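Local coordinates for protein kinase domain-containing protein (Chaetomium thermophilum, PDB 6Z3U), which probably transfers phosphate from ATP to serine and threonine residues of proteins, as the CDK7-type kinase of the CAK complex, at residues Glu288-Ser293 and Gly350-Glu355; Ala199-Leu204 and His380-Thr385. One frame throughout, in Å; residues are numbered along the deposited sequence.

Contact 1: residues Glu288-Ser293 and Gly350-Glu355; sequences ELIIRS and GAVGSE
Ala351 and Val352 meet Ile290 at the C-terminal end of the F helix, helix 276-291, in the C-lobe of the protein kinase fold. The contact is small and apolar, on the surface of the lobe, and joins that helix end to the 3-10 turn that leads into helix 353-363. Ala351 comes first, its CB lying 4.1 Å from Ile290 CG2. Val352 then takes the longer branch of the same isoleucine: Ile290 CD1 sits 3.8 Å from Val352 CG2 and equally near Val352 CG1, which also reaches Ile290 CG1. The two side chains cross at about a right angle, and CD1 rests against both methyls of the valine. Chi1 of -67° sets CG2 of Ile290 on the side of Ala351 and CG1 on the side of Val352, an extended chi2 (168°) carries CD1 out to the valine, and Phe349 of helix 342-349 packs against Ile290 as well. Val352 also uses its backbone, its O accepting a weak hydrogen bond from Trp382 NE1. Gly353 follows with a positive phi of 85°, a conformation suited to glycine, and closes the turn through Gly353 N bonded to Gly350 O at 2.9 Å.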
loop_
_atom_site.group_PDB
_atom_site.type_symbol
_atom_site.label_atom_id
_atom_site.label_comp_id
_atom_site.label_asym_id
_atom_site.label_seq_id
_atom_site.Cartn_x
_atom_site.Cartn_y
_atom_site.Cartn_z
ATOM N N GLU B 288 27.007 0.489 11.740
ATOM C CA GLU B 288 26.859 1.363 12.899
ATOM C C GLU B 288 26.794 0.573 14.198
ATOM O O GLU B 288 27.268 1.047 15.238
ATOM C CB GLU B 288 25.609 2.227 12.748
ATOM C CG GLU B 288 25.359 3.145 13.923
ATOM C CD GLU B 288 24.390 4.251 13.579
ATOM O OE1 GLU B 288 23.951 4.969 14.504
ATOM O OE2 GLU B 288 24.069 4.403 12.378
ATOM N N LEU B 289 26.199 -0.622 14.170
ATOM C CA LEU B 289 26.150 -1.446 15.374
ATOM C C LEU B 289 27.546 -1.877 15.802
ATOM O O LEU B 289 27.848 -1.926 16.999
ATOM C CB LEU B 289 25.263 -2.666 15.138
ATOM C CG LEU B 289 23.764 -2.421 15.300
ATOM C CD1 LEU B 289 22.967 -3.525 14.624
ATOM C CD2 LEU B 289 23.404 -2.323 16.772
ATOM N N ILE B 290 28.415 -2.180 14.835
ATOM C CA ILE B 290 29.724 -2.735 15.159
ATOM C C ILE B 290 30.621 -1.674 15.787
ATOM O O ILE B 290 31.333 -1.947 16.761
ATOM C CB ILE B 290 30.367 -3.347 13.901
ATOM C CG1 ILE B 290 29.575 -4.577 13.450
ATOM C CG2 ILE B 290 31.816 -3.708 14.180
ATOM C CD1 ILE B 290 29.954 -5.088 12.080
ATOM N N ILE B 291 30.617 -0.457 15.239
ATOM C CA ILE B 291 31.458 0.614 15.757
ATOM C C ILE B 291 30.703 1.562 16.684
ATOM O O ILE B 291 31.299 2.521 17.193
ATOM C CB ILE B 291 32.111 1.410 14.609
ATOM C CG1 ILE B 291 31.056 2.096 13.741
ATOM C CG2 ILE B 291 32.952 0.486 13.749
ATOM C CD1 ILE B 291 31.622 3.190 12.856
ATOM N N ARG B 292 29.407 1.332 16.910
ATOM C CA ARG B 292 28.602 2.166 17.808
ATOM C C ARG B 292 28.702 3.644 17.442
ATOM O O ARG B 292 28.690 4.522 18.310
ATOM C CB ARG B 292 28.986 1.946 19.274
ATOM C CG ARG B 292 28.345 0.710 19.874
ATOM C CD ARG B 292 28.552 0.617 21.377
ATOM N NE ARG B 292 27.407 1.124 22.129
ATOM C CZ ARG B 292 27.120 0.781 23.382
ATOM N NH1 ARG B 292 26.056 1.296 23.979
ATOM N NH2 ARG B 292 27.887 -0.081 24.037
ATOM N N SER B 293 28.808 3.923 16.148
ATOM C CA SER B 293 28.724 5.280 15.632
ATOM C C SER B 293 28.397 5.199 14.149
ATOM O O SER B 293 28.688 4.185 13.503
ATOM C CB SER B 293 30.035 6.046 15.859
ATOM O OG SER B 293 30.973 5.743 14.843
ATOM N N GLY B 350 35.920 -6.185 12.355
ATOM C CA GLY B 350 36.229 -7.573 12.657
ATOM C C GLY B 350 35.526 -8.127 13.880
ATOM O O GLY B 350 35.638 -9.330 14.141
ATOM N N ALA B 351 34.804 -7.291 14.633
ATOM C CA ALA B 351 34.135 -7.773 15.837
ATOM C C ALA B 351 33.164 -8.909 15.531
ATOM O O ALA B 351 32.962 -9.794 16.370
ATOM C CB ALA B 351 33.400 -6.620 16.523
ATOM N N VAL B 352 32.547 -8.900 14.343
ATOM C CA VAL B 352 31.593 -9.939 13.971
ATOM C C VAL B 352 32.249 -11.110 13.251
ATOM O O VAL B 352 31.554 -12.065 12.879
ATOM C CB VAL B 352 30.470 -9.361 13.082
ATOM C CG1 VAL B 352 29.608 -8.399 13.881
ATOM C CG2 VAL B 352 31.051 -8.668 11.850
ATOM N N GLY B 353 33.562 -11.068 13.043
ATOM C CA GLY B 353 34.269 -12.174 12.433
ATOM C C GLY B 353 34.246 -12.129 10.921
ATOM O O GLY B 353 33.607 -11.285 10.287
ATOM N N SER B 354 34.966 -13.083 10.329
ATOM C CA SER B 354 35.090 -13.114 8.876
ATOM C C SER B 354 33.723 -13.239 8.216
ATOM O O SER B 354 33.385 -12.469 7.310
ATOM C CB SER B 354 36.002 -14.266 8.454
ATOM O OG SER B 354 35.582 -15.489 9.033
ATOM N N GLU B 355 32.911 -14.193 8.675
ATOM C CA GLU B 355 31.604 -14.398 8.059
ATOM C C GLU B 355 30.703 -13.187 8.250
ATOM O O GLU B 355 29.888 -12.873 7.375
ATOM C CB GLU B 355 30.945 -15.653 8.628
ATOM C CG GLU B 355 31.598 -16.954 8.170
ATOM C CD GLU B 355 31.364 -17.253 6.701
ATOM O OE1 GLU B 355 32.077 -18.122 6.153
ATOM O OE2 GLU B 355 30.481 -16.612 6.093
#

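Contact 2: residues Ala199-Leu204 and His380-Thr385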
loop_
_atom_site.group_PDB
_atom_site.type_symbol
_atom_site.label_atom_id
_atom_site.label_comp_id
_atom_site.label_asym_id
_atom_site.label_seq_id
_atom_site.Cartn_x
_atom_site.Cartn_y
_atom_site.Cartn_z
ATOM N N ALA B 199 21.719 -11.110 16.854
ATOM C CA ALA B 199 20.303 -11.271 17.163
ATOM C C ALA B 199 19.483 -10.112 16.610
ATOM O O ALA B 199 18.417 -10.322 16.022
ATOM C CB ALA B 199 20.105 -11.393 18.672
ATOM N N TRP B 200 19.966 -8.881 16.790
ATOM C CA TRP B 200 19.260 -7.720 16.256
ATOM C C TRP B 200 19.223 -7.756 14.735
ATOM O O TRP B 200 18.162 -7.594 14.121
ATOM C CB TRP B 200 19.928 -6.436 16.746
ATOM C CG TRP B 200 19.679 -6.130 18.193
ATOM C CD1 TRP B 200 18.550 -6.408 18.909
ATOM C CD2 TRP B 200 20.585 -5.498 19.105
ATOM N NE1 TRP B 200 18.694 -5.979 20.206
ATOM C CE2 TRP B 200 19.936 -5.418 20.352
ATOM C CE3 TRP B 200 21.882 -4.989 18.985
ATOM C CZ2 TRP B 200 20.537 -4.848 21.472
ATOM C CZ3 TRP B 200 22.478 -4.426 20.100
ATOM C CH2 TRP B 200 21.805 -4.359 21.326
ATOM N N MET B 201 20.379 -7.975 14.107
ATOM C CA MET B 201 20.436 -7.999 12.650
ATOM C C MET B 201 19.517 -9.071 12.077
ATOM O O MET B 201 18.924 -8.882 11.010
ATOM C CB MET B 201 21.877 -8.227 12.196
ATOM C CG MET B 201 22.784 -7.024 12.382
ATOM S SD MET B 201 22.274 -5.608 11.395
ATOM C CE MET B 201 22.396 -6.289 9.746
ATOM N N GLY B 202 19.390 -10.208 12.766
ATOM C CA GLY B 202 18.448 -11.224 12.325
ATOM C C GLY B 202 17.021 -10.712 12.292
ATOM O O GLY B 202 16.260 -11.017 11.370
ATOM N N MET B 203 16.636 -9.935 13.305
ATOM C CA MET B 203 15.304 -9.343 13.328
ATOM C C MET B 203 15.131 -8.339 12.195
ATOM O O MET B 203 14.155 -8.402 11.438
ATOM C CB MET B 203 15.070 -8.679 14.684
ATOM C CG MET B 203 15.032 -9.669 15.832
ATOM S SD MET B 203 15.167 -8.882 17.441
ATOM C CE MET B 203 15.049 -10.301 18.524
ATOM N N LEU B 204 16.072 -7.402 12.066
ATOM C CA LEU B 204 15.996 -6.404 11.002
ATOM C C LEU B 204 15.941 -7.064 9.629
ATOM O O LEU B 204 15.128 -6.685 8.778
ATOM C CB LEU B 204 17.188 -5.452 11.097
ATOM C CG LEU B 204 17.386 -4.484 9.930
ATOM C CD1 LEU B 204 16.126 -3.685 9.686
ATOM C CD2 LEU B 204 18.562 -3.557 10.194
ATOM N N HIS B 380 22.611 -16.585 4.533
ATOM C CA HIS B 380 24.052 -16.452 4.687
ATOM C C HIS B 380 24.555 -17.308 5.848
ATOM O O HIS B 380 23.798 -17.711 6.734
ATOM C CB HIS B 380 24.423 -14.985 4.903
ATOM C CG HIS B 380 25.869 -14.684 4.660
ATOM N ND1 HIS B 380 26.702 -14.199 5.643
ATOM C CD2 HIS B 380 26.631 -14.813 3.550
ATOM C CE1 HIS B 380 27.915 -14.033 5.147
ATOM N NE2 HIS B 380 27.899 -14.399 3.879
ATOM N N ARG B 381 25.863 -17.594 5.828
ATOM C CA ARG B 381 26.457 -18.444 6.853
ATOM C C ARG B 381 26.610 -17.743 8.197
ATOM O O ARG B 381 26.735 -18.423 9.222
ATOM C CB ARG B 381 27.838 -18.942 6.413
ATOM C CG ARG B 381 27.832 -19.993 5.314
ATOM C CD ARG B 381 29.013 -20.948 5.478
ATOM N NE ARG B 381 29.345 -21.650 4.239
ATOM C CZ ARG B 381 28.726 -22.746 3.801
ATOM N NH1 ARG B 381 29.104 -23.312 2.663
ATOM N NH2 ARG B 381 27.731 -23.280 4.496
ATOM N N TRP B 382 26.609 -16.407 8.220
ATOM C CA TRP B 382 26.875 -15.693 9.465
ATOM C C TRP B 382 25.911 -16.114 10.568
ATOM O O TRP B 382 26.289 -16.176 11.744
ATOM C CB TRP B 382 26.784 -14.186 9.238
ATOM C CG TRP B 382 27.183 -13.384 10.433
ATOM C CD1 TRP B 382 28.261 -13.597 11.240
ATOM C CD2 TRP B 382 26.495 -12.248 10.973
ATOM N NE1 TRP B 382 28.296 -12.658 12.242
ATOM C CE2 TRP B 382 27.222 -11.819 12.100
ATOM C CE3 TRP B 382 25.339 -11.551 10.609
ATOM C CZ2 TRP B 382 26.830 -10.727 12.868
ATOM C CZ3 TRP B 382 24.951 -10.466 11.373
ATOM C CH2 TRP B 382 25.695 -10.067 12.491
ATOM N N TRP B 383 24.655 -16.391 10.211
ATOM C CA TRP B 383 23.661 -16.703 11.232
ATOM C C TRP B 383 23.937 -18.055 11.878
ATOM O O TRP B 383 23.801 -18.204 13.098
ATOM C CB TRP B 383 22.257 -16.684 10.627
ATOM C CG TRP B 383 21.968 -15.464 9.817
ATOM C CD1 TRP B 383 21.774 -15.405 8.470
ATOM C CD2 TRP B 383 21.850 -14.122 10.300
ATOM N NE1 TRP B 383 21.538 -14.111 8.083
ATOM C CE2 TRP B 383 21.580 -13.302 9.189
ATOM C CE3 TRP B 383 21.946 -13.532 11.563
ATOM C CZ2 TRP B 383 21.404 -11.929 9.301
ATOM C CZ3 TRP B 383 21.773 -12.168 11.673
ATOM C CH2 TRP B 383 21.504 -11.381 10.548
ATOM N N ARG B 384 24.335 -19.048 11.082
ATOM C CA ARG B 384 24.620 -20.382 11.594
ATOM C C ARG B 384 26.074 -20.571 12.015
ATOM O O ARG B 384 26.429 -21.658 12.485
ATOM C CB ARG B 384 24.232 -21.443 10.550
ATOM C CG ARG B 384 24.695 -21.180 9.117
ATOM C CD ARG B 384 23.771 -21.876 8.119
ATOM N NE ARG B 384 23.972 -21.415 6.746
ATOM C CZ ARG B 384 24.634 -22.085 5.805
ATOM N NH1 ARG B 384 25.175 -23.269 6.067
ATOM N NH2 ARG B 384 24.752 -21.566 4.590
ATOM N N THR B 385 26.915 -19.553 11.870
ATOM C CA THR B 385 28.276 -19.588 12.386
ATOM C C THR B 385 28.285 -19.133 13.840
ATOM O O THR B 385 27.536 -18.230 14.223
ATOM C CB THR B 385 29.196 -18.695 11.552
ATOM O OG1 THR B 385 29.403 -19.288 10.263
ATOM C CG2 THR B 385 30.537 -18.511 12.237
#
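The carbonyl O of Trp382 is held by Lys198 NZ, from helix 194-213, and the same lysine makes a cation-pi contact with the Trp382 ring. One residue back, Arg381 O accepts Thr385 OG1 at 3.0 Å, a donor standing well above the carbonyl plane, while Thr385 N is shared weakly between Arg381 O and Trp382 O. These bonds close the short, weakly bonded turn from which the indoles of Trp382 and Trp383 reach Met201 and Gly202. Trp382, its CG anti to the backbone N (chi1 -174°), brings CZ3 to 3.9 Å from Met201 CB, which lies at the edge of the indole near its plane. Trp383 reaches the same methylene with its own rim, CH2 being 3.6 Å from Met201 CB, and its CZ3 lies obliquely against the helix backbone, 3.3 Å from Gly202 N. Between the two indoles, Trp382 CE3 sits 3.7 Å above the plane of Trp383, offset toward the rim. The Trp383 ring is fixed in its rotation by NE1, which donates to Met377 O. Replacing Trp383 by an alanine would probably leave Met377 O without this donor and open a gap beside Gly202 and the Trp382 ring. Bends at chi2 and chi3 carry the end of Met201 away from the tryptophans, and its side chain packs on Val282, Phe286 and Leu289 of helix 276-291. The sequence from His380 to Trp383 fits the His-X-aromatic-hydrophobic motif near the end of the protein kinase domain, here packed against the E helix of the C-lobe.

In the fold
From the N terminus, the chain passes through the N-lobe sheet before reaching 199-204 on helix 194-213, the first half of contact 2. It next runs past the predicted proton acceptor Asp220 to 288-293, at the end of helix 276-291. Contact 1 closes a loop of 56 residues when the chain returns at 350-355, and contact 2 closes around it at 380-385, spanning 175 residues. The loops are therefore nested, not crossed. Their centres lie 13 Å apart, and Leu289 bridges them by packing on Trp200. Together they tie helices 194-213 and 276-291 to the turn before helix 353-363 and to the short helix 381-384, within the C-lobe.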